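Mandalate racemase/muconate lactonizing enzyme (Unidentified, PDB 4E4U) probably acts as an enolase-superfamily enzyme that abstracts the proton alpha to a carboxylate of a substrate not yet established. Local coordinates at residues K48-I53 and D87-G92; R60-R65 and E71-Q76; D166-Y171 and H177-E182. One frame throughout, in Å; residues are numbered along the deposited sequence. Where two conformers were deposited one is given.

Contact 1: residues K48-I53 and D87-G92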
ATOM      1  N   LYS A  48     -18.463   5.744  43.615  1.00 17.34           N
ATOM      2  CA  LYS A  48     -17.800   6.444  44.720  1.00 18.74           C
ATOM      3  C   LYS A  48     -16.614   7.275  44.231  1.00 18.01           C
ATOM      4  O   LYS A  48     -16.289   8.322  44.793  1.00 19.51           O
ATOM      5  CB  LYS A  48     -17.340   5.447  45.778  1.00 22.00           C
ATOM      6  CG  LYS A  48     -17.023   6.049  47.130  1.00 27.20           C
ATOM      7  CD  LYS A  48     -17.234   5.017  48.230  1.00 30.20           C
ATOM      8  CE  LYS A  48     -18.323   4.018  47.831  1.00 32.06           C
ATOM      9  NZ  LYS A  48     -19.145   3.541  48.978  1.00 33.54           N
ATOM     10  N   ALA A  49     -15.964   6.807  43.179  1.00 15.87           N
ATOM     11  CA  ALA A  49     -14.890   7.568  42.562  1.00 15.16           C
ATOM     12  C   ALA A  49     -15.444   8.583  41.565  1.00 14.13           C
ATOM     13  O   ALA A  49     -14.888   9.670  41.410  1.00 14.37           O
ATOM     14  CB  ALA A  49     -13.908   6.634  41.878  1.00 15.98           C
ATOM     15  N   MET A  50     -16.538   8.236  40.887  1.00 13.89           N
ATOM     16  CA  MET A  50     -17.080   9.116  39.854  1.00 13.50           C
ATOM     17  C   MET A  50     -17.551  10.461  40.405  1.00 13.89           C
ATOM     18  O   MET A  50     -17.391  11.482  39.749  1.00 14.42           O
ATOM     19  CB  MET A  50     -18.204   8.428  39.074  1.00 13.72           C
ATOM     20  CG  MET A  50     -17.705   7.316  38.153  1.00 14.11           C
ATOM     21  SD  MET A  50     -16.530   7.881  36.912  1.00 14.23           S
ATOM     22  CE  MET A  50     -17.596   8.855  35.856  1.00 15.84           C
ATOM     23  N   ALA A  51     -18.120  10.472  41.605  1.00 15.00           N
ATOM     24  CA  ALA A  51     -18.603  11.730  42.172  1.00 15.56           C
ATOM     25  C   ALA A  51     -17.490  12.796  42.326  1.00 14.60           C
ATOM     26  O   ALA A  51     -17.639  13.909  41.813  1.00 14.65           O
ATOM     27  CB  ALA A  51     -19.378  11.492  43.477  1.00 16.55           C
ATOM     28  N   PRO A  52     -16.358  12.461  42.983  1.00 14.55           N
ATOM     29  CA  PRO A  52     -15.303  13.483  43.036  1.00 14.82           C
ATOM     30  C   PRO A  52     -14.625  13.746  41.686  1.00 13.62           C
ATOM     31  O   PRO A  52     -14.142  14.856  41.469  1.00 14.27           O
ATOM     32  CB  PRO A  52     -14.299  12.914  44.050  1.00 16.49           C
ATOM     33  CG  PRO A  52     -14.597  11.461  44.118  1.00 17.61           C
ATOM     34  CD  PRO A  52     -16.064  11.331  43.883  1.00 16.00           C
ATOM     35  N   ILE A  53     -14.599  12.766  40.786  1.00 12.56           N
ATOM     36  CA  ILE A  53     -14.080  13.023  39.445  1.00 12.14           C
ATOM     37  C   ILE A  53     -14.905  14.117  38.761  1.00 11.79           C
ATOM     38  O   ILE A  53     -14.358  15.073  38.188  1.00 12.40           O
ATOM     39  CB  ILE A  53     -14.125  11.753  38.579  1.00 12.31           C
ATOM     40  CG1 ILE A  53     -13.048  10.761  39.025  1.00 13.05           C
ATOM     41  CG2 ILE A  53     -13.927  12.095  37.109  1.00 13.21           C
ATOM     42  CD1 ILE A  53     -13.163   9.418  38.349  1.00 13.91           C
ATOM     43  N   ASP A  87      -8.840  10.253  27.201  1.00 11.24           N
ATOM     44  CA  ASP A  87      -8.942   9.618  28.510  1.00 10.81           C
ATOM     45  C   ASP A  87     -10.405   9.199  28.641  1.00 10.81           C
ATOM     46  O   ASP A  87     -11.301  10.044  28.698  1.00 11.63           O
ATOM     47  CB  ASP A  87      -8.522  10.580  29.632  1.00 11.87           C
ATOM     48  CG  ASP A  87      -8.703   9.970  31.023  1.00 12.96           C
ATOM     49  OD1 ASP A  87      -9.843   9.551  31.348  1.00 14.62           O
ATOM     50  OD2 ASP A  87      -7.713   9.917  31.797  1.00 13.53           O
ATOM     51  N   LEU A  88     -10.641   7.893  28.658  1.00 10.73           N
ATOM     52  CA  LEU A  88     -11.992   7.357  28.514  1.00 10.67           C
ATOM     53  C   LEU A  88     -12.973   7.886  29.573  1.00 10.48           C
ATOM     54  O   LEU A  88     -14.106   8.252  29.254  1.00 11.11           O
ATOM     55  CB  LEU A  88     -11.942   5.830  28.553  1.00 11.11           C
ATOM     56  CG  LEU A  88     -13.253   5.092  28.291  1.00 11.21           C
ATOM     57  CD1 LEU A  88     -13.729   5.294  26.855  1.00 12.19           C
ATOM     58  CD2 LEU A  88     -13.074   3.621  28.591  1.00 12.26           C
ATOM     59  N   THR A  89     -12.548   7.931  30.832  1.00 10.96           N
ATOM     60  CA  THR A  89     -13.437   8.424  31.878  1.00 11.09           C
ATOM     61  C   THR A  89     -13.690   9.916  31.713  1.00 10.71           C
ATOM     62  O   THR A  89     -14.830  10.369  31.848  1.00 11.15           O
ATOM     63  CB  THR A  89     -12.906   8.101  33.289  1.00 12.09           C
ATOM     64  OG1 THR A  89     -12.860   6.680  33.462  1.00 13.06           O
ATOM     65  CG2 THR A  89     -13.797   8.703  34.363  1.00 13.06           C
ATOM     66  N   MET A  90     -12.644  10.675  31.387  1.00 10.64           N
ATOM     67  CA  MET A  90     -12.807  12.117  31.187  1.00 10.21           C
ATOM     68  C   MET A  90     -13.778  12.383  30.050  1.00 10.00           C
ATOM     69  O   MET A  90     -14.608  13.283  30.135  1.00 11.03           O
ATOM     70  CB  MET A  90     -11.465  12.782  30.881  1.00 10.38           C
ATOM     71  CG  MET A  90     -11.584  14.248  30.466  1.00 10.95           C
ATOM     72  SD  MET A  90     -12.349  15.309  31.719  1.00 11.25           S
ATOM     73  CE  MET A  90     -10.881  16.007  32.474  1.00 11.49           C
ATOM     74  N   MET A  91     -13.688  11.598  28.984  1.00  9.73           N
ATOM     75  CA  MET A  91     -14.588  11.798  27.865  1.00  9.72           C
ATOM     76  C   MET A  91     -16.039  11.508  28.241  1.00  9.79           C
ATOM     77  O   MET A  91     -16.945  12.222  27.810  1.00 10.40           O
ATOM     78  CB  MET A  91     -14.137  10.994  26.658  1.00 10.24           C
ATOM     79  CG  MET A  91     -12.848  11.519  26.024  1.00 11.20           C
ATOM     80  SD  MET A  91     -12.974  13.190  25.345  1.00 12.19           S
ATOM     81  CE  MET A  91     -12.370  14.213  26.686  1.00 12.42           C
ATOM     82  N   GLY A  92     -16.273  10.477  29.053  1.00  9.75           N
ATOM     83  CA  GLY A  92     -17.613  10.240  29.571  1.00 10.70           C
ATOM     84  C   GLY A  92     -18.121  11.421  30.384  1.00 10.59           C
ATOM     85  O   GLY A  92     -19.250  11.881  30.206  1.00 11.28           O
TER
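M50 and T89 reach toward each other tip to tip, and T89 CG2 is the methyl on which M50 and I53 both converge, between helix 47-61 and the first turn of helix 88-109. M50 SD lies 3.8 Å from T89 CG2, with M50 CE only slightly farther from the same methyl at 4.1 Å; the thioether chain is bent at chi2 and chi3 (-60° and -70°), which brings its end across to the neighbouring helix. I53, one turn on from M50, completes the group, its CD1 standing 4.1 Å from T89 CG2 as the two side chains meet nearly at right angles. Both M50 and I53 also lean on V93, so the row continues along helix 88-109. Between them P52, which has no N-H to give to the preceding turn, puts a kink in its helix.

No hydrogen bond crosses between the two segments; the polar side chains work at the start of helix 88-109 and at the subunit interface. D87 is the N-cap: OD1 accepts from M90 N at 3.0 Å, nearly straight, with the donor on the anti side of the carboxylate and somewhat out of its plane. The other oxygen, OD2, turns to the second subunit, where it bonds T44 OG1 and T89 OG1.

The two-faced character of T89 connects these interactions. With chi1 at -63°, its methyl stands anti to the backbone N and faces M50 and I53, while OG1 lies beside that N and bonds D87 OD2 of the second subunit, with a weak bond to S42 OG besides. The same aspartate thus caps its own helix and grips its neighbour's threonine, reciprocally in the two chains. The chemistry implies a division of labour: between these segments the contact is purely apolar, while the buried polar groups are satisfied by the helix start and the subunit interface.

Contact 2: residues R60-R65 and E71-Q76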
ATOM      1  N   ARG A  60     -12.589  22.668  37.245  1.00 13.55           N
ATOM      2  CA  ARG A  60     -11.453  23.099  36.437  1.00 14.19           C
ATOM      3  C   ARG A  60     -11.853  23.617  35.070  1.00 14.12           C
ATOM      4  O   ARG A  60     -11.237  24.553  34.566  1.00 14.83           O
ATOM      5  CB  ARG A  60     -10.434  21.964  36.258  1.00 14.42           C
ATOM      6  CG  ARG A  60      -9.783  21.528  37.541  1.00 15.50           C
ATOM      7  CD  ARG A  60      -8.815  20.376  37.312  1.00 16.21           C
ATOM      8  NE  ARG A  60      -8.520  19.770  38.599  1.00 17.38           N
ATOM      9  CZ  ARG A  60      -7.658  20.269  39.476  1.00 17.83           C
ATOM     10  NH1 ARG A  60      -6.962  21.364  39.183  1.00 17.07           N
ATOM     11  NH2 ARG A  60      -7.482  19.662  40.640  1.00 19.14           N
ATOM     12  N   HIS A  61     -12.871  23.009  34.463  1.00 13.08           N
ATOM     13  CA  HIS A  61     -13.078  23.189  33.029  1.00 12.92           C
ATOM     14  C   HIS A  61     -14.425  23.780  32.615  1.00 13.02           C
ATOM     15  O   HIS A  61     -14.610  24.074  31.441  1.00 14.03           O
ATOM     16  CB  HIS A  61     -12.840  21.863  32.281  1.00 13.03           C
ATOM     17  CG  HIS A  61     -11.510  21.246  32.566  1.00 12.53           C
ATOM     18  ND1 HIS A  61     -10.311  21.873  32.300  1.00 13.69           N
ATOM     19  CD2 HIS A  61     -11.188  20.032  33.100  1.00 12.92           C
ATOM     20  CE1 HIS A  61      -9.317  21.092  32.655  1.00 13.49           C
ATOM     21  NE2 HIS A  61      -9.811  19.969  33.141  1.00 13.57           N
ATOM     22  N   LEU A  62     -15.363  23.960  33.550  1.00 12.85           N
ATOM     23  CA  LEU A  62     -16.691  24.458  33.167  1.00 12.88           C
ATOM     24  C   LEU A  62     -17.256  25.546  34.079  1.00 13.32           C
ATOM     25  O   LEU A  62     -17.952  26.444  33.609  1.00 14.03           O
ATOM     26  CB  LEU A  62     -17.705  23.314  33.038  1.00 13.19           C
ATOM     27  CG  LEU A  62     -19.092  23.692  32.496  1.00 13.12           C
ATOM     28  CD1 LEU A  62     -18.989  24.434  31.155  1.00 13.61           C
ATOM     29  CD2 LEU A  62     -19.969  22.460  32.362  1.00 14.55           C
ATOM     30  N   LEU A  63     -16.979  25.462  35.377  1.00 14.16           N
ATOM     31  CA  LEU A  63     -17.481  26.460  36.315  1.00 14.96           C
ATOM     32  C   LEU A  63     -17.175  27.878  35.831  1.00 14.96           C
ATOM     33  O   LEU A  63     -16.036  28.186  35.466  1.00 15.71           O
ATOM     34  CB  LEU A  63     -16.895  26.236  37.709  1.00 15.56           C
ATOM     35  CG  LEU A  63     -17.251  27.291  38.765  1.00 16.91           C
ATOM     36  CD1 LEU A  63     -18.758  27.330  39.043  1.00 17.86           C
ATOM     37  CD2 LEU A  63     -16.480  27.058  40.055  1.00 18.27           C
ATOM     38  N   ASN A  64     -18.220  28.707  35.790  1.00 14.62           N
ATOM     39  CA  ASN A  64     -18.154  30.108  35.372  1.00 16.35           C
ATOM     40  C   ASN A  64     -17.920  30.356  33.887  1.00 16.10           C
ATOM     41  O   ASN A  64     -17.608  31.478  33.484  1.00 18.14           O
ATOM     42  CB  ASN A  64     -17.182  30.905  36.246  1.00 18.72           C
ATOM     43  CG  ASN A  64     -17.688  31.066  37.657  1.00 22.14           C
ATOM     44  OD1 ASN A  64     -18.884  31.261  37.873  1.00 24.15           O
ATOM     45  ND2 ASN A  64     -16.794  30.959  38.625  1.00 23.87           N
ATOM     46  N   ARG A  65     -18.110  29.321  33.074  1.00 13.79           N
ATOM     47  CA  ARG A  65     -17.958  29.433  31.623  0.59 13.31           C
ATOM     48  C   ARG A  65     -19.317  29.504  30.921  1.00 13.89           C
ATOM     49  O   ARG A  65     -20.337  29.057  31.454  1.00 14.40           O
ATOM     50  CB  ARG A  65     -17.153  28.251  31.067  0.59 13.25           C
ATOM     51  CG  ARG A  65     -15.743  28.138  31.622  0.59 14.12           C
ATOM     52  CD  ARG A  65     -14.854  29.292  31.187  0.59 15.15           C
ATOM     53  NE  ARG A  65     -13.548  29.196  31.830  0.59 16.29           N
ATOM     54  CZ  ARG A  65     -12.573  30.088  31.696  0.59 18.13           C
ATOM     55  NH1 ARG A  65     -12.742  31.152  30.925  0.59 19.37           N
ATOM     56  NH2 ARG A  65     -11.423  29.911  32.334  0.59 18.75           N
ATOM     57  N   GLU A  71     -16.969  23.780  22.073  1.00 11.01           N
ATOM     58  CA  GLU A  71     -15.629  23.488  21.553  1.00 11.07           C
ATOM     59  C   GLU A  71     -14.598  23.707  22.652  1.00 11.08           C
ATOM     60  O   GLU A  71     -13.722  22.871  22.876  1.00 11.67           O
ATOM     61  CB  GLU A  71     -15.271  24.388  20.367  1.00 11.98           C
ATOM     62  CG  GLU A  71     -15.988  24.059  19.069  1.00 12.82           C
ATOM     63  CD  GLU A  71     -15.308  22.970  18.258  1.00 13.69           C
ATOM     64  OE1 GLU A  71     -14.252  22.449  18.688  1.00 14.79           O
ATOM     65  OE2 GLU A  71     -15.819  22.646  17.163  1.00 13.23           O
ATOM     66  N   ARG A  72     -14.703  24.848  23.328  1.00 10.95           N
ATOM     67  CA  ARG A  72     -13.801  25.182  24.421  1.00 10.89           C
ATOM     68  C   ARG A  72     -13.852  24.102  25.494  1.00 10.60           C
ATOM     69  O   ARG A  72     -12.811  23.602  25.941  1.00 11.33           O
ATOM     70  CB  ARG A  72     -14.200  26.533  25.020  1.00 11.51           C
ATOM     71  CG  ARG A  72     -13.362  26.987  26.207  1.00 12.61           C
ATOM     72  CD  ARG A  72     -14.217  27.821  27.185  1.00 14.10           C
ATOM     73  NE  ARG A  72     -15.207  26.964  27.837  1.00 14.25           N
ATOM     74  CZ  ARG A  72     -14.939  26.171  28.871  1.00 13.55           C
ATOM     75  NH1 ARG A  72     -13.719  26.150  29.402  1.00 14.10           N
ATOM     76  NH2 ARG A  72     -15.894  25.408  29.383  1.00 13.19           N
ATOM     77  N   LEU A  73     -15.060  23.755  25.925  1.00 10.37           N
ATOM     78  CA  LEU A  73     -15.222  22.729  26.947  1.00 10.32           C
ATOM     79  C   LEU A  73     -14.553  21.418  26.551  1.00 10.50           C
ATOM     80  O   LEU A  73     -13.791  20.834  27.334  1.00 11.20           O
ATOM     81  CB  LEU A  73     -16.703  22.500  27.238  1.00 11.13           C
ATOM     82  CG  LEU A  73     -17.047  21.341  28.173  1.00 11.21           C
ATOM     83  CD1 LEU A  73     -16.345  21.483  29.528  1.00 12.04           C
ATOM     84  CD2 LEU A  73     -18.559  21.239  28.333  1.00 12.07           C
ATOM     85  N   PHE A  74     -14.832  20.946  25.340  1.00 10.15           N
ATOM     86  CA  PHE A  74     -14.227  19.706  24.885  1.00 10.18           C
ATOM     87  C   PHE A  74     -12.696  19.804  24.890  1.00 10.19           C
ATOM     88  O   PHE A  74     -12.015  18.919  25.415  1.00 10.73           O
ATOM     89  CB  PHE A  74     -14.729  19.289  23.500  1.00 10.78           C
ATOM     90  CG  PHE A  74     -14.078  18.032  23.003  1.00 10.65           C
ATOM     91  CD1 PHE A  74     -14.599  16.790  23.333  1.00 12.29           C
ATOM     92  CD2 PHE A  74     -12.897  18.090  22.272  1.00 11.23           C
ATOM     93  CE1 PHE A  74     -13.979  15.623  22.909  1.00 12.57           C
ATOM     94  CE2 PHE A  74     -12.270  16.935  21.852  1.00 12.20           C
ATOM     95  CZ  PHE A  74     -12.802  15.701  22.170  1.00 12.15           C
ATOM     96  N   ARG A  75     -12.156  20.873  24.303  1.00 10.02           N
ATOM     97  CA  ARG A  75     -10.702  21.002  24.214  1.00  9.89           C
ATOM     98  C   ARG A  75     -10.057  21.067  25.593  1.00 10.66           C
ATOM     99  O   ARG A  75      -8.995  20.478  25.805  1.00 10.85           O
ATOM    100  CB  ARG A  75     -10.283  22.222  23.381  1.00 11.51           C
ATOM    101  CG  ARG A  75     -10.636  22.154  21.891  1.00 11.23           C
ATOM    102  CD  ARG A  75     -10.111  20.907  21.188  1.00 11.41           C
ATOM    103  NE  ARG A  75      -8.677  20.712  21.361  1.00 11.43           N
ATOM    104  CZ  ARG A  75      -7.991  19.724  20.794  1.00 11.52           C
ATOM    105  NH1 ARG A  75      -8.607  18.869  19.985  1.00 12.64           N
ATOM    106  NH2 ARG A  75      -6.688  19.599  21.025  1.00 11.77           N
ATOM    107  N   GLN A  76     -10.674  21.785  26.527  1.00 10.80           N
ATOM    108  CA  GLN A  76     -10.097  21.876  27.866  1.00 11.02           C
ATOM    109  C   GLN A  76     -10.093  20.513  28.554  1.00 11.27           C
ATOM    110  O   GLN A  76      -9.103  20.120  29.168  1.00 11.73           O
ATOM    111  CB  GLN A  76     -10.844  22.895  28.739  1.00 12.36           C
ATOM    112  CG  GLN A  76     -10.848  24.324  28.206  1.00 12.99           C
ATOM    113  CD  GLN A  76      -9.466  24.925  28.039  1.00 13.67           C
ATOM    114  OE1 GLN A  76      -8.578  24.736  28.875  1.00 15.03           O
ATOM    115  NE2 GLN A  76      -9.287  25.691  26.965  1.00 13.99           N
TER
HETATM  116  O   HOH W   1      -9.358  24.437  31.618  1.00 19.21           O
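The carbonyl oxygen of H61 is gripped by two nitrogens of one guanidinium group: R72 NH2 donates to H61 O at 2.8 Å, in the carbonyl plane, and R72 NH1 donates to it at 3.0 Å from above that plane. Bends at chi2 and chi3 (-148° and 69°) turn the arginine end-on to this atom. H61 lies in the C-terminal end region of helix 47-61, where the helix dipole would be negative, so the positive guanidinium is probably favoured there. R65 CG, in the conformer described, lies 3.4 Å above the centre of the R72 guanidinium plane; R65 itself pairs with E392 of the second subunit.

The H61 ring is sandwiched, with R60 CB over one face and Q76 O over the other, nearer the rim. At its edge, a water 2.8 Å from H61 ND1 donates to Q76 OE1 at 2.9 Å, while H61 NE2 bonds S80 OG and Q76 NE2 bonds E392 O of the second subunit. L62 CB meets L73 CD1 at 4.2 Å.

These leucines also lie against helix 88-109, L62 on L97 and L73 on V94, so the end of helix 47-61 and helix 70-79 share that third helix, while N64 and R65 bond strand 3-12 through the backbone of I3.

Contact 3: residues D166-Y171 and H177-E182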
ATOM      1  N   ASP A 166     -27.178 -11.782  22.053  1.00 13.58           N
ATOM      2  CA  ASP A 166     -25.789 -12.250  22.093  1.00 13.96           C
ATOM      3  C   ASP A 166     -25.690 -13.657  22.680  1.00 14.69           C
ATOM      4  O   ASP A 166     -25.634 -13.828  23.905  1.00 16.25           O
ATOM      5  CB  ASP A 166     -24.894 -11.303  22.903  1.00 14.83           C
ATOM      6  CG  ASP A 166     -23.436 -11.750  22.901  1.00 15.61           C
ATOM      7  OD1 ASP A 166     -23.124 -12.760  22.239  1.00 16.15           O
ATOM      8  OD2 ASP A 166     -22.594 -11.102  23.552  1.00 15.91           O
ATOM      9  N   PRO A 167     -25.650 -14.674  21.806  1.00 14.16           N
ATOM     10  CA  PRO A 167     -25.559 -16.067  22.250  1.00 14.02           C
ATOM     11  C   PRO A 167     -24.117 -16.584  22.334  1.00 13.66           C
ATOM     12  O   PRO A 167     -23.908 -17.796  22.457  1.00 14.11           O
ATOM     13  CB  PRO A 167     -26.335 -16.811  21.158  1.00 15.98           C
ATOM     14  CG  PRO A 167     -26.047 -16.021  19.920  1.00 16.64           C
ATOM     15  CD  PRO A 167     -25.842 -14.574  20.346  1.00 15.61           C
ATOM     16  N   ALA A 168     -23.137 -15.680  22.291  1.00 13.51           N
ATOM     17  CA  ALA A 168     -21.739 -16.085  22.113  1.00 12.77           C
ATOM     18  C   ALA A 168     -20.948 -16.317  23.404  1.00 13.11           C
ATOM     19  O   ALA A 168     -19.724 -16.442  23.365  1.00 14.09           O
ATOM     20  CB  ALA A 168     -21.016 -15.101  21.217  1.00 13.53           C
ATOM     21  N   GLY A 169     -21.638 -16.412  24.538  1.00 13.63           N
ATOM     22  CA  GLY A 169     -20.980 -16.783  25.779  1.00 13.92           C
ATOM     23  C   GLY A 169     -20.285 -15.622  26.464  1.00 14.02           C
ATOM     24  O   GLY A 169     -20.366 -14.482  26.010  1.00 14.07           O
ATOM     25  N   PRO A 170     -19.584 -15.902  27.567  1.00 14.67           N
ATOM     26  CA  PRO A 170     -18.994 -14.828  28.371  1.00 15.28           C
ATOM     27  C   PRO A 170     -17.942 -14.014  27.630  1.00 14.03           C
ATOM     28  O   PRO A 170     -17.179 -14.529  26.798  1.00 14.07           O
ATOM     29  CB  PRO A 170     -18.314 -15.586  29.515  1.00 16.67           C
ATOM     30  CG  PRO A 170     -19.078 -16.873  29.621  1.00 17.00           C
ATOM     31  CD  PRO A 170     -19.399 -17.222  28.192  1.00 15.99           C
ATOM     32  N   TYR A 171     -17.922 -12.723  27.936  1.00 13.43           N
ATOM     33  CA  TYR A 171     -16.810 -11.863  27.576  1.00 13.59           C
ATOM     34  C   TYR A 171     -16.013 -11.632  28.852  1.00 13.52           C
ATOM     35  O   TYR A 171     -16.580 -11.301  29.892  1.00 15.00           O
ATOM     36  CB  TYR A 171     -17.298 -10.544  26.969  1.00 14.72           C
ATOM     37  CG  TYR A 171     -18.493  -9.913  27.652  1.00 15.94           C
ATOM     38  CD1 TYR A 171     -19.787 -10.290  27.318  1.00 17.38           C
ATOM     39  CD2 TYR A 171     -18.330  -8.900  28.588  1.00 17.01           C
ATOM     40  CE1 TYR A 171     -20.882  -9.701  27.919  1.00 19.00           C
ATOM     41  CE2 TYR A 171     -19.418  -8.305  29.194  1.00 18.36           C
ATOM     42  CZ  TYR A 171     -20.695  -8.710  28.854  1.00 19.71           C
ATOM     43  OH  TYR A 171     -21.792  -8.127  29.447  1.00 22.82           O
ATOM     44  N   HIS A 177     -10.952 -14.579  22.765  1.00 11.59           N
ATOM     45  CA  HIS A 177     -10.677 -16.008  22.819  1.00 11.13           C
ATOM     46  C   HIS A 177     -11.295 -16.699  21.597  1.00 10.25           C
ATOM     47  O   HIS A 177     -11.875 -16.045  20.723  1.00 11.54           O
ATOM     48  CB  HIS A 177     -11.158 -16.613  24.142  1.00 12.45           C
ATOM     49  CG  HIS A 177     -12.606 -16.363  24.427  1.00 13.18           C
ATOM     50  ND1 HIS A 177     -13.031 -15.438  25.353  1.00 13.48           N
ATOM     51  CD2 HIS A 177     -13.723 -16.903  23.889  1.00 13.92           C
ATOM     52  CE1 HIS A 177     -14.354 -15.432  25.389  1.00 13.47           C
ATOM     53  NE2 HIS A 177     -14.797 -16.312  24.507  1.00 14.02           N
ATOM     54  N   GLN A 178     -11.154 -18.014  21.527  1.00 10.32           N
ATOM     55  CA  GLN A 178     -11.610 -18.779  20.369  1.00 10.78           C
ATOM     56  C   GLN A 178     -12.844 -19.589  20.765  1.00 10.78           C
ATOM     57  O   GLN A 178     -12.743 -20.538  21.547  1.00 12.41           O
ATOM     58  CB  GLN A 178     -10.476 -19.688  19.878  1.00 11.34           C
ATOM     59  CG  GLN A 178     -10.791 -20.512  18.630  1.00 11.15           C
ATOM     60  CD  GLN A 178     -10.596 -19.770  17.305  1.00 10.59           C
ATOM     61  OE1 GLN A 178     -11.386 -19.951  16.374  1.00 11.08           O
ATOM     62  NE2 GLN A 178      -9.524 -18.985  17.192  1.00 11.19           N
ATOM     63  N   LEU A 179     -14.010 -19.209  20.241  1.00 10.55           N
ATOM     64  CA  LEU A 179     -15.260 -19.873  20.621  1.00 11.36           C
ATOM     65  C   LEU A 179     -15.234 -21.359  20.299  1.00 11.37           C
ATOM     66  O   LEU A 179     -14.756 -21.771  19.243  1.00 12.32           O
ATOM     67  CB  LEU A 179     -16.456 -19.255  19.897  1.00 11.89           C
ATOM     68  CG  LEU A 179     -16.696 -17.766  20.105  1.00 12.82           C
ATOM     69  CD1 LEU A 179     -17.937 -17.336  19.331  1.00 13.55           C
ATOM     70  CD2 LEU A 179     -16.834 -17.430  21.584  1.00 14.45           C
ATOM     71  N   SER A 180     -15.775 -22.161  21.209  1.00 11.79           N
ATOM     72  CA  SER A 180     -15.887 -23.600  20.991  1.00 12.32           C
ATOM     73  C   SER A 180     -16.910 -23.916  19.906  1.00 12.41           C
ATOM     74  O   SER A 180     -17.767 -23.093  19.582  1.00 12.40           O
ATOM     75  CB  SER A 180     -16.339 -24.287  22.275  1.00 12.63           C
ATOM     76  OG  SER A 180     -17.709 -24.009  22.509  1.00 13.71           O
ATOM     77  N   LEU A 181     -16.837 -25.127  19.365  1.00 12.20           N
ATOM     78  CA  LEU A 181     -17.833 -25.586  18.398  1.00 12.56           C
ATOM     79  C   LEU A 181     -19.248 -25.546  18.966  1.00 13.38           C
ATOM     80  O   LEU A 181     -20.186 -25.185  18.263  1.00 13.78           O
ATOM     81  CB  LEU A 181     -17.517 -27.003  17.927  1.00 13.07           C
ATOM     82  CG  LEU A 181     -16.280 -27.109  17.041  1.00 13.17           C
ATOM     83  CD1 LEU A 181     -15.864 -28.566  16.942  1.00 14.26           C
ATOM     84  CD2 LEU A 181     -16.543 -26.520  15.659  1.00 14.49           C
ATOM     85  N   GLU A 182     -19.417 -25.929  20.229  1.00 13.37           N
ATOM     86  CA  GLU A 182     -20.751 -25.897  20.818  1.00 14.81           C
ATOM     87  C   GLU A 182     -21.306 -24.475  20.889  1.00 13.55           C
ATOM     88  O   GLU A 182     -22.501 -24.254  20.664  1.00 14.48           O
ATOM     89  CB  GLU A 182     -20.753 -26.562  22.188  1.00 17.70           C
ATOM     90  CG  GLU A 182     -20.653 -28.067  22.082  1.00 22.11           C
ATOM     91  CD  GLU A 182     -20.658 -28.752  23.424  1.00 27.77           C
ATOM     92  OE1 GLU A 182     -19.951 -28.277  24.342  1.00 30.45           O
ATOM     93  OE2 GLU A 182     -21.367 -29.768  23.553  1.00 30.33           O
TER
HETATM   94  O   HOH W   2     -17.571 -16.597  24.977  1.00 15.46           O
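A168 and L179 mark the closest approach of two largely irregular backbones, their CA atoms 7.7 Å apart where the loop after strand 162-165 passes the lead-in to helix 181-198, and no direct hydrogen bond joins them. L179 supplies the apolar touch: its CD1 is 4.2 Å from A168 CB, and its CD2 also packs against A168 O at 3.5 Å. H177 adds a ring edge. Its chi1 of 55° sets CG between the backbone N and the carbonyl carbon, and CE1 comes within 3.3 Å of P170 O, which lies near the ring plane.

A water bridges the two segments. It donates to A168 O at 2.7 Å and to P170 O at 2.8 Å, and sits 2.8 Å from H177 NE2, in the ring plane, so two carbonyls and the imidazole converge on one molecule. Within the loop, D166 OD1 accepts from A168 N in an Asx turn, while D166 OD2 bonds H209 and Q211.

S180, whose OG accepts from V183 N, caps helix 181-198. Here strand 162-165 is joined to helix 181-198 by a beta-alpha loop of the TIM-barrel-like domain of the enolase superfamily; in this structure the loop carries the Asx turn and the bridging water.

Contacts 1 and 2 belong together: both are buried, both use helix 47-61, and they meet where M91 SD packs on F74 CE1 and M90 CE on H61 CD2. Between them the helices 47-61, 70-79 and 88-109 of the N-terminal domain are held, and both reach the second subunit. Their chemistry still differs. Contact 1 joins its helices near the N-terminal ends of both by apolar contact alone, whereas contact 2 combines arginine-to-carbonyl hydrogen bonds, a bridging water and packing. Contact 3 stands apart in the barrel domain, on the opposite side of the chain's centre from contact 2 and about 43 Å from it, centre to centre; it is only partly buried, and a water bridges its segments without any direct hydrogen bond.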